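Local coordinates for protein phosphothreonine lyase ospF (Shigella flexneri, PDB 3I0U) that eliminates phosphate from phosphothreonine by a lyase reaction, acting as a secreted Shigella type III effector that probably inactivates host MAP kinases irreversibly, at residues A[83-94]-A[164-175]. Sequence-based numbering, arbitrary orientation.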
ATOM      1  N   HIS A  83       5.451  -0.324   2.648  1.00 71.02           N
ATOM      2  CA  HIS A  83       5.210  -1.262   3.709  1.00 70.89           C
ATOM      3  C   HIS A  83       4.408  -0.508   4.739  1.00 71.09           C
ATOM      4  O   HIS A  83       4.514   0.715   4.806  1.00 71.13           O
ATOM      5  CB  HIS A  83       6.533  -1.751   4.298  1.00 70.26           C
ATOM      6  CG  HIS A  83       7.386  -2.507   3.324  1.00 71.46           C
ATOM      7  ND1 HIS A  83       7.066  -3.774   2.878  1.00 71.89           N
ATOM      8  CD2 HIS A  83       8.558  -2.186   2.724  1.00 69.52           C
ATOM      9  CE1 HIS A  83       8.009  -4.200   2.056  1.00 70.15           C
ATOM     10  NE2 HIS A  83       8.917  -3.250   1.938  1.00 69.37           N
ATOM     11  N   ILE A  84       3.599  -1.221   5.530  1.00 70.92           N
ATOM     12  CA  ILE A  84       2.993  -0.621   6.724  1.00 70.56           C
ATOM     13  C   ILE A  84       3.538  -1.443   7.861  1.00 70.89           C
ATOM     14  O   ILE A  84       3.477  -2.649   7.805  1.00 71.33           O
ATOM     15  CB  ILE A  84       1.469  -0.707   6.736  1.00 70.82           C
ATOM     16  CG1 ILE A  84       0.866  -0.248   5.397  1.00 69.77           C
ATOM     17  CG2 ILE A  84       0.896   0.138   7.868  1.00 70.06           C
ATOM     18  CD1 ILE A  84      -0.657  -0.353   5.360  1.00 69.24           C
ATOM     19  N   SER A  85       4.089  -0.788   8.877  1.00 71.35           N
ATOM     20  CA  SER A  85       4.748  -1.435  10.026  1.00 71.10           C
ATOM     21  C   SER A  85       3.995  -1.188  11.360  1.00 71.34           C
ATOM     22  O   SER A  85       3.807  -0.028  11.801  1.00 70.53           O
ATOM     23  CB  SER A  85       6.197  -0.942  10.136  1.00 71.23           C
ATOM     24  OG  SER A  85       7.058  -1.549   9.167  1.00 71.59           O
ATOM     25  N   ILE A  86       3.544  -2.294  11.968  1.00 70.37           N
ATOM     26  CA  ILE A  86       2.703  -2.261  13.140  1.00 69.73           C
ATOM     27  C   ILE A  86       3.458  -3.031  14.223  1.00 69.75           C
ATOM     28  O   ILE A  86       4.278  -3.907  13.896  1.00 69.84           O
ATOM     29  CB  ILE A  86       1.351  -2.933  12.839  1.00 69.98           C
ATOM     30  CG1 ILE A  86       0.749  -2.419  11.515  1.00 70.66           C
ATOM     31  CG2 ILE A  86       0.368  -2.822  14.032  1.00 68.70           C
ATOM     32  CD1 ILE A  86       0.449  -0.887  11.450  1.00 71.08           C
ATOM     33  N   ALA A  87       3.239  -2.693  15.497  1.00 68.96           N
ATOM     34  CA  ALA A  87       3.656  -3.580  16.591  1.00 69.03           C
ATOM     35  C   ALA A  87       3.071  -4.999  16.459  1.00 68.72           C
ATOM     36  O   ALA A  87       1.936  -5.171  16.069  1.00 67.88           O
ATOM     37  CB  ALA A  87       3.290  -3.002  17.907  1.00 68.93           C
ATOM     38  N   ARG A  88       3.868  -6.006  16.801  1.00 69.21           N
ATOM     39  CA  ARG A  88       3.546  -7.394  16.490  1.00 69.44           C
ATOM     40  C   ARG A  88       2.148  -7.820  16.952  1.00 69.56           C
ATOM     41  O   ARG A  88       1.385  -8.336  16.178  1.00 68.88           O
ATOM     42  CB  ARG A  88       4.634  -8.311  17.022  1.00 69.99           C
ATOM     43  CG  ARG A  88       4.426  -9.808  16.641  1.00 71.45           C
ATOM     44  CD  ARG A  88       5.531 -10.767  17.028  1.00 69.64           C
ATOM     45  NE  ARG A  88       5.371 -11.097  18.423  1.00 75.08           N
ATOM     46  CZ  ARG A  88       4.469 -11.957  18.958  1.00 76.65           C
ATOM     47  NH1 ARG A  88       3.596 -12.643  18.214  1.00 76.05           N
ATOM     48  NH2 ARG A  88       4.439 -12.144  20.287  1.00 75.14           N
ATOM     49  N   GLU A  89       1.788  -7.479  18.186  1.00 69.94           N
ATOM     50  CA  GLU A  89       0.498  -7.852  18.792  1.00 70.13           C
ATOM     51  C   GLU A  89      -0.708  -7.058  18.320  1.00 70.39           C
ATOM     52  O   GLU A  89      -1.847  -7.449  18.601  1.00 70.41           O
ATOM     53  CB  GLU A  89       0.589  -7.785  20.320  1.00 70.16           C
ATOM     54  CG  GLU A  89       1.586  -8.774  20.931  1.00 71.13           C
ATOM     55  CD  GLU A  89       3.040  -8.431  20.604  1.00 71.98           C
ATOM     56  OE1 GLU A  89       3.328  -7.248  20.285  1.00 74.20           O
ATOM     57  OE2 GLU A  89       3.894  -9.327  20.638  1.00 67.33           O
ATOM     58  N   GLN A  90      -0.459  -5.953  17.603  1.00 70.29           N
ATOM     59  CA  GLN A  90      -1.521  -5.075  17.126  1.00 70.48           C
ATOM     60  C   GLN A  90      -1.793  -5.263  15.632  1.00 70.47           C
ATOM     61  O   GLN A  90      -2.588  -4.529  15.029  1.00 70.00           O
ATOM     62  CB  GLN A  90      -1.201  -3.614  17.449  1.00 70.57           C
ATOM     63  CG  GLN A  90      -1.191  -3.337  18.922  1.00 70.83           C
ATOM     64  CD  GLN A  90      -1.037  -1.877  19.261  1.00 70.93           C
ATOM     65  OE1 GLN A  90      -1.636  -0.999  18.624  1.00 71.86           O
ATOM     66  NE2 GLN A  90      -0.275  -1.605  20.308  1.00 68.78           N
ATOM     67  N   VAL A  91      -1.143  -6.266  15.052  1.00 70.21           N
ATOM     68  CA  VAL A  91      -1.345  -6.584  13.654  1.00 70.74           C
ATOM     69  C   VAL A  91      -2.781  -6.967  13.193  1.00 70.70           C
ATOM     70  O   VAL A  91      -3.301  -6.328  12.270  1.00 71.12           O
ATOM     71  CB  VAL A  91      -0.231  -7.517  13.129  1.00 70.74           C
ATOM     72  CG1 VAL A  91      -0.503  -7.930  11.736  1.00 70.72           C
ATOM     73  CG2 VAL A  91       1.095  -6.795  13.164  1.00 71.51           C
ATOM     74  N   PRO A  92      -3.412  -7.993  13.801  1.00 70.45           N
ATOM     75  CA  PRO A  92      -4.798  -8.256  13.406  1.00 70.57           C
ATOM     76  C   PRO A  92      -5.741  -7.083  13.590  1.00 70.91           C
ATOM     77  O   PRO A  92      -6.580  -6.830  12.704  1.00 71.42           O
ATOM     78  CB  PRO A  92      -5.196  -9.416  14.334  1.00 70.65           C
ATOM     79  CG  PRO A  92      -3.924 -10.101  14.583  1.00 69.53           C
ATOM     80  CD  PRO A  92      -2.963  -8.994  14.791  1.00 69.83           C
ATOM     81  N   LEU A  93      -5.579  -6.369  14.707  1.00 70.91           N
ATOM     82  CA  LEU A  93      -6.361  -5.164  14.964  1.00 71.21           C
ATOM     83  C   LEU A  93      -6.198  -4.153  13.855  1.00 70.97           C
ATOM     84  O   LEU A  93      -7.186  -3.674  13.338  1.00 72.17           O
ATOM     85  CB  LEU A  93      -5.972  -4.521  16.286  1.00 71.03           C
ATOM     86  CG  LEU A  93      -6.957  -3.517  16.825  1.00 71.38           C
ATOM     87  CD1 LEU A  93      -8.280  -4.241  17.221  1.00 73.12           C
ATOM     88  CD2 LEU A  93      -6.234  -2.954  18.011  1.00 71.88           C
ATOM     89  N   ALA A  94      -4.948  -3.881  13.483  1.00 70.23           N
ATOM     90  CA  ALA A  94      -4.626  -2.938  12.449  1.00 70.17           C
ATOM     91  C   ALA A  94      -5.180  -3.349  11.104  1.00 70.50           C
ATOM     92  O   ALA A  94      -5.510  -2.522  10.319  1.00 70.66           O
ATOM     93  CB  ALA A  94      -3.128  -2.767  12.359  1.00 69.76           C
ATOM     94  N   LEU A 164      -4.763   4.738  11.448  1.00 71.04           N
ATOM     95  CA  LEU A 164      -3.936   4.063  12.445  1.00 70.45           C
ATOM     96  C   LEU A 164      -3.651   4.955  13.609  1.00 70.10           C
ATOM     97  O   LEU A 164      -3.786   4.533  14.733  1.00 70.05           O
ATOM     98  CB  LEU A 164      -2.621   3.648  11.831  1.00 70.71           C
ATOM     99  CG  LEU A 164      -2.332   2.233  11.333  1.00 71.04           C
ATOM    100  CD1 LEU A 164      -3.534   1.263  11.360  1.00 70.60           C
ATOM    101  CD2 LEU A 164      -1.688   2.325   9.990  1.00 69.35           C
ATOM    102  N   LEU A 165      -3.290   6.210  13.336  1.00 70.04           N
ATOM    103  CA  LEU A 165      -2.946   7.148  14.408  1.00 69.73           C
ATOM    104  C   LEU A 165      -4.140   7.419  15.325  1.00 69.51           C
ATOM    105  O   LEU A 165      -4.011   7.528  16.541  1.00 69.73           O
ATOM    106  CB  LEU A 165      -2.323   8.439  13.835  1.00 69.95           C
ATOM    107  CG  LEU A 165      -2.002   9.614  14.778  1.00 70.52           C
ATOM    108  CD1 LEU A 165      -0.924   9.164  15.795  1.00 71.02           C
ATOM    109  CD2 LEU A 165      -1.574  10.887  14.025  1.00 68.87           C
ATOM    110  N   ARG A 166      -5.322   7.463  14.753  1.00 69.29           N
ATOM    111  CA  ARG A 166      -6.433   7.889  15.538  1.00 69.97           C
ATOM    112  C   ARG A 166      -7.080   6.767  16.302  1.00 69.71           C
ATOM    113  O   ARG A 166      -7.793   6.968  17.256  1.00 69.82           O
ATOM    114  CB  ARG A 166      -7.351   8.783  14.711  1.00 70.29           C
ATOM    115  CG  ARG A 166      -6.549  10.129  14.322  1.00 71.52           C
ATOM    116  CD  ARG A 166      -7.195  11.010  13.256  1.00 71.91           C
ATOM    117  NE  ARG A 166      -7.727  10.227  12.131  1.00 75.67           N
ATOM    118  CZ  ARG A 166      -9.006  10.214  11.702  1.00 76.12           C
ATOM    119  NH1 ARG A 166      -9.941  10.992  12.276  1.00 72.53           N
ATOM    120  NH2 ARG A 166      -9.337   9.421  10.659  1.00 75.23           N
ATOM    121  N   SER A 167      -6.763   5.550  15.929  1.00 70.20           N
ATOM    122  CA  SER A 167      -7.056   4.421  16.810  1.00 70.42           C
ATOM    123  C   SER A 167      -5.877   4.097  17.737  1.00 70.61           C
ATOM    124  O   SER A 167      -5.912   3.096  18.446  1.00 70.93           O
ATOM    125  CB  SER A 167      -7.455   3.185  16.021  1.00 70.74           C
ATOM    126  OG  SER A 167      -8.425   3.487  15.007  1.00 72.28           O
ATOM    127  N   LYS A 168      -4.863   4.973  17.754  1.00 70.65           N
ATOM    128  CA  LYS A 168      -3.673   4.890  18.631  1.00 70.10           C
ATOM    129  C   LYS A 168      -2.929   3.569  18.535  1.00 69.78           C
ATOM    130  O   LYS A 168      -2.510   3.038  19.493  1.00 69.54           O
ATOM    131  CB  LYS A 168      -4.002   5.302  20.067  1.00 69.72           C
ATOM    132  CG  LYS A 168      -4.068   6.814  20.207  1.00 70.40           C
ATOM    133  CD  LYS A 168      -4.444   7.381  21.565  1.00 70.02           C
ATOM    134  CE  LYS A 168      -5.071   8.794  21.337  1.00 72.03           C
ATOM    135  NZ  LYS A 168      -5.702   9.461  22.541  1.00 71.72           N
ATOM    136  N   ILE A 169      -2.810   3.059  17.327  1.00 69.89           N
ATOM    137  CA  ILE A 169      -2.065   1.876  17.002  1.00 70.20           C
ATOM    138  C   ILE A 169      -0.555   2.090  17.136  1.00 70.58           C
ATOM    139  O   ILE A 169      -0.034   3.116  16.712  1.00 71.18           O
ATOM    140  CB  ILE A 169      -2.402   1.460  15.556  1.00 69.97           C
ATOM    141  CG1 ILE A 169      -3.886   1.080  15.441  1.00 70.46           C
ATOM    142  CG2 ILE A 169      -1.477   0.349  15.053  1.00 69.28           C
ATOM    143  CD1 ILE A 169      -4.356  -0.111  16.317  1.00 71.54           C
ATOM    144  N   ALA A 170       0.150   1.122  17.722  1.00 70.50           N
ATOM    145  CA  ALA A 170       1.590   1.218  17.899  1.00 69.91           C
ATOM    146  C   ALA A 170       2.272   0.874  16.585  1.00 70.77           C
ATOM    147  O   ALA A 170       1.953  -0.170  15.968  1.00 71.31           O
ATOM    148  CB  ALA A 170       2.048   0.296  18.943  1.00 68.66           C
ATOM    149  N   PRO A 171       3.206   1.749  16.131  1.00 70.68           N
ATOM    150  CA  PRO A 171       4.097   1.454  15.017  1.00 70.26           C
ATOM    151  C   PRO A 171       5.064   0.317  15.314  1.00 70.08           C
ATOM    152  O   PRO A 171       5.428   0.100  16.440  1.00 70.11           O
ATOM    153  CB  PRO A 171       4.875   2.760  14.846  1.00 70.40           C
ATOM    154  CG  PRO A 171       4.821   3.418  16.173  1.00 70.50           C
ATOM    155  CD  PRO A 171       3.449   3.103  16.664  1.00 70.64           C
ATOM    156  N   GLY A 172       5.464  -0.415  14.289  1.00 70.38           N
ATOM    157  CA  GLY A 172       6.442  -1.470  14.457  1.00 70.14           C
ATOM    158  C   GLY A 172       7.763  -0.988  13.936  1.00 70.41           C
ATOM    159  O   GLY A 172       8.041   0.200  13.926  1.00 70.25           O
ATOM    160  N   GLU A 173       8.601  -1.920  13.514  1.00 70.90           N
ATOM    161  CA  GLU A 173       9.959  -1.579  13.106  1.00 71.05           C
ATOM    162  C   GLU A 173      10.073  -1.575  11.582  1.00 71.02           C
ATOM    163  O   GLU A 173       9.896  -2.596  10.947  1.00 71.64           O
ATOM    164  CB  GLU A 173      10.907  -2.592  13.729  1.00 70.93           C
ATOM    165  CG  GLU A 173      12.318  -2.576  13.204  1.00 72.45           C
ATOM    166  CD  GLU A 173      13.273  -3.279  14.145  1.00 75.24           C
ATOM    167  OE1 GLU A 173      14.331  -2.687  14.455  1.00 75.77           O
ATOM    168  OE2 GLU A 173      12.965  -4.422  14.592  1.00 76.11           O
ATOM    169  N   TYR A 174      10.380  -0.432  10.995  1.00 71.23           N
ATOM    170  CA  TYR A 174      10.463  -0.281   9.534  1.00 71.13           C
ATOM    171  C   TYR A 174      11.695  -0.995   9.072  1.00 70.73           C
ATOM    172  O   TYR A 174      12.668  -1.060   9.828  1.00 70.71           O
ATOM    173  CB  TYR A 174      10.582   1.194   9.139  1.00 70.92           C
ATOM    174  CG  TYR A 174       9.828   2.105  10.060  1.00 71.98           C
ATOM    175  CD1 TYR A 174       8.435   2.272   9.921  1.00 73.80           C
ATOM    176  CD2 TYR A 174      10.484   2.791  11.106  1.00 71.29           C
ATOM    177  CE1 TYR A 174       7.707   3.092  10.789  1.00 72.10           C
ATOM    178  CE2 TYR A 174       9.760   3.624  11.980  1.00 71.66           C
ATOM    179  CZ  TYR A 174       8.371   3.766  11.810  1.00 71.81           C
ATOM    180  OH  TYR A 174       7.637   4.594  12.637  1.00 72.73           O
ATOM    181  N   PRO A 175      11.660  -1.548   7.850  1.00 70.55           N
ATOM    182  CA  PRO A 175      12.892  -2.149   7.346  1.00 70.07           C
ATOM    183  C   PRO A 175      13.931  -1.079   7.048  1.00 70.30           C
ATOM    184  O   PRO A 175      13.603  -0.018   6.517  1.00 70.31           O
ATOM    185  CB  PRO A 175      12.466  -2.848   6.059  1.00 69.58           C
ATOM    186  CG  PRO A 175      10.977  -2.747   5.996  1.00 70.56           C
ATOM    187  CD  PRO A 175      10.550  -1.643   6.882  1.00 70.62           C
TER
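Ile86 and Pro171 face each other as a single antiparallel bridge, a non-hydrogen-bonded pair flanked by two backbone bonds. Gly172 N donates to Ser85 O (3.0 Å), and Ala87 N to Ala170 O (2.9 Å) along a nearly straight line, 176° at the hydrogen. A third bond comes from a side chain: the Gln90 amide turns OE1 to Ala170 N (2.9 Å), the N-H arriving well above the amide plane. With CG anti to its own carbonyl carbon (chi1 -66°) and the chain extended beyond, Gln90 reaches across to the loop from the N-cap position of helix 91-102. Thus both backbone polar groups of Ala170 are held by 83-94, while its methyl lies against that of Ala87 (CB to CB 3.7 Å).

Apolar branches fill the inner side. Ile86 splits its contacts: CG2 meets Ile169 CG2 (3.8 Å), and CD1, at the end of the other branch, touches Leu164 CD2, the side chains crossing at about a right angle. That Leu164 methyl also touches Ile84 CG2, and its twin CD1 reaches Ala94 CB. Ile169 CD1 runs out to Leu93 CD2 (3.8 Å) on the exposed flank. At the far end Ser85 CB sits obliquely against Tyr174 CD1, and Pro175 CG against the imidazole of His83.

Second-shell bonds fix both partners: Ser85 OG pairs with Ala130 N, Ile169 O with Tyr186 OH, and Tyr174 OH with Lys185 O. A Schellman motif, with Lys168 as its positive-phi residue, ends helix 147-166 and leads the chain into the loop. Leu98 packs on both Ile84 and Leu164. The contact therefore joins the exit of strand 80-84 and the start of helix 91-102 to the loop leaving helix 147-166, main-chain bonds setting the register and Ile84, Ile86, Leu164 and Ile169 packing alongside.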